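Local coordinates for protein CdiA toxin (Cupriavidus taiwanensis, PDB 5T87) that probably acts as the toxic C-terminal domain of a contact-dependent growth inhibition effector, held here in complex with its CdiI immunity protein, at residues E[3-8]-E[31-36]. Residues are numbered along the deposited sequence; the frame is centred on the assembly and turned at random.
Sequences GPSNGQ and TGEFVV
E33 reaches across to the N-terminal residues of the chain and meets them through one carboxylate oxygen, a small example of how an acidic side chain can tie a terminal segment to the turn that leads into a central strand. Its CG lies between the backbone N and carbonyl carbon (chi1 71°), and the chain runs extended from there, which carries OE2 out to the backbone amide of S5. The bond from S5 N to E33 OE2 is long, at 3.3 Å, but nearly straight (167° at the hydrogen), and it uses the syn lone pair, on the side of OE1. The S5 hydroxyl stands near the same oxygen, with OG 3.5 Å from E33 OE2, a weak second interaction at most.

Next to this polar point, the methyl CG2 of T31 packs against S5 OG at 3.3 Å. On the other flank, the CG corner of the P4 ring meets the CG1 methyl of V35 at 3.6 Å, the two side chains crossing at a slant, while P4 CB skirts E33 OE2 at 3.9 Å. E33 OE2 thus has the S5 amide as its one clear donor across the contact and P4 carbon beside it. OD2 of D28 also lies close to E33 OE2, a proximity of like charges.

The contact joins the lead-in to helix 7-12, where N6 sits at the N-cap position without capping through its side chain, whose ND2 instead bonds OD1 of D28, to the start of strand 34-41. That strand lies between 21-27 and 44-50 in the antiparallel sheet, V35 pairing with S26, and P4 also packs on Y5 of the immunity protein.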
loop_
_atom_site.group_PDB
_atom_site.type_symbol
_atom_site.label_atom_id
_atom_site.label_comp_id
_atom_site.label_asym_id
_atom_site.label_seq_id
_atom_site.Cartn_x
_atom_site.Cartn_y
_atom_site.Cartn_z
ATOM N N GLY E 3 12.856 0.889 -4.082
ATOM C CA GLY E 3 12.237 1.806 -3.069
ATOM C C GLY E 3 12.913 3.170 -3.011
ATOM O O GLY E 3 13.747 3.478 -3.871
ATOM N N PRO E 4 12.541 4.007 -2.014
ATOM C CA PRO E 4 13.214 5.295 -1.744
ATOM C C PRO E 4 14.672 5.164 -1.316
ATOM O O PRO E 4 15.065 4.125 -0.781
ATOM C CB PRO E 4 12.393 5.894 -0.594
ATOM C CG PRO E 4 11.050 5.294 -0.744
ATOM C CD PRO E 4 11.263 3.905 -1.282
ATOM N N SER E 5 15.451 6.222 -1.540
ATOM C CA SER E 5 16.858 6.262 -1.112
ATOM C C SER E 5 17.002 6.440 0.413
ATOM O O SER E 5 17.744 5.692 1.054
ATOM C CB SER E 5 17.624 7.364 -1.857
ATOM O OG SER E 5 17.092 8.648 -1.572
ATOM N N ASN E 6 16.275 7.403 0.986
ATOM C CA ASN E 6 16.439 7.775 2.402
ATOM C C ASN E 6 15.158 7.514 3.226
ATOM O O ASN E 6 14.554 8.434 3.785
ATOM C CB ASN E 6 16.901 9.241 2.489
ATOM C CG ASN E 6 18.132 9.520 1.623
ATOM O OD1 ASN E 6 19.094 8.747 1.625
ATOM N ND2 ASN E 6 18.095 10.617 0.865
ATOM N N GLY E 7 14.775 6.240 3.310
ATOM C CA GLY E 7 13.499 5.816 3.910
ATOM C C GLY E 7 13.178 6.329 5.309
ATOM O O GLY E 7 12.100 6.896 5.541
ATOM N N GLN E 8 14.116 6.150 6.236
ATOM C CA GLN E 8 13.863 6.461 7.645
ATOM C C GLN E 8 13.600 7.961 7.889
ATOM O O GLN E 8 12.554 8.321 8.438
ATOM C CB GLN E 8 15.004 5.920 8.523
ATOM C CG GLN E 8 14.754 5.955 10.024
ATOM C CD GLN E 8 13.477 5.244 10.433
ATOM O OE1 GLN E 8 13.360 4.032 10.293
ATOM N NE2 GLN E 8 12.516 5.997 10.940
ATOM N N THR E 31 17.283 13.793 -2.796
ATOM C CA THR E 31 17.058 13.312 -4.176
ATOM C C THR E 31 15.839 13.929 -4.894
ATOM O O THR E 31 15.673 13.715 -6.097
ATOM C CB THR E 31 16.951 11.765 -4.268
ATOM O OG1 THR E 31 15.707 11.324 -3.716
ATOM C CG2 THR E 31 18.120 11.077 -3.547
ATOM N N GLY E 32 14.981 14.658 -4.172
ATOM C CA GLY E 32 13.845 15.367 -4.793
ATOM C C GLY E 32 12.625 14.534 -5.184
ATOM O O GLY E 32 11.653 15.076 -5.715
ATOM N N GLU E 33 12.661 13.229 -4.920
ATOM C CA GLU E 33 11.562 12.322 -5.268
ATOM C C GLU E 33 10.375 12.477 -4.303
ATOM O O GLU E 33 10.559 12.873 -3.149
ATOM C CB GLU E 33 12.069 10.874 -5.272
ATOM C CG GLU E 33 12.372 10.300 -3.882
ATOM C CD GLU E 33 13.485 9.254 -3.852
ATOM O OE1 GLU E 33 14.036 8.897 -4.920
ATOM O OE2 GLU E 33 13.822 8.790 -2.736
ATOM N N PHE E 34 9.168 12.187 -4.794
ATOM C CA PHE E 34 7.952 12.176 -3.969
ATOM C C PHE E 34 7.670 10.748 -3.514
ATOM O O PHE E 34 7.732 9.815 -4.325
ATOM C CB PHE E 34 6.752 12.724 -4.743
ATOM C CG PHE E 34 6.963 14.114 -5.269
ATOM C CD1 PHE E 34 7.002 15.202 -4.396
ATOM C CD2 PHE E 34 7.138 14.343 -6.639
ATOM C CE1 PHE E 34 7.208 16.490 -4.878
ATOM C CE2 PHE E 34 7.342 15.627 -7.123
ATOM C CZ PHE E 34 7.379 16.702 -6.243
ATOM N N VAL E 35 7.349 10.594 -2.223
ATOM C CA VAL E 35 7.242 9.274 -1.564
ATOM C C VAL E 35 5.924 9.077 -0.810
ATOM O O VAL E 35 5.540 9.925 0.003
ATOM C CB VAL E 35 8.394 9.038 -0.559
ATOM C CG1 VAL E 35 8.376 7.595 -0.054
ATOM C CG2 VAL E 35 9.742 9.364 -1.194
ATOM N N VAL E 36 5.265 7.942 -1.080
ATOM C CA VAL E 36 4.027 7.527 -0.409
ATOM C C VAL E 36 4.338 6.391 0.568
ATOM O O VAL E 36 4.986 5.398 0.196
ATOM C CB VAL E 36 2.980 7.025 -1.420
ATOM C CG1 VAL E 36 1.725 6.513 -0.706
ATOM C CG2 VAL E 36 2.622 8.108 -2.430
#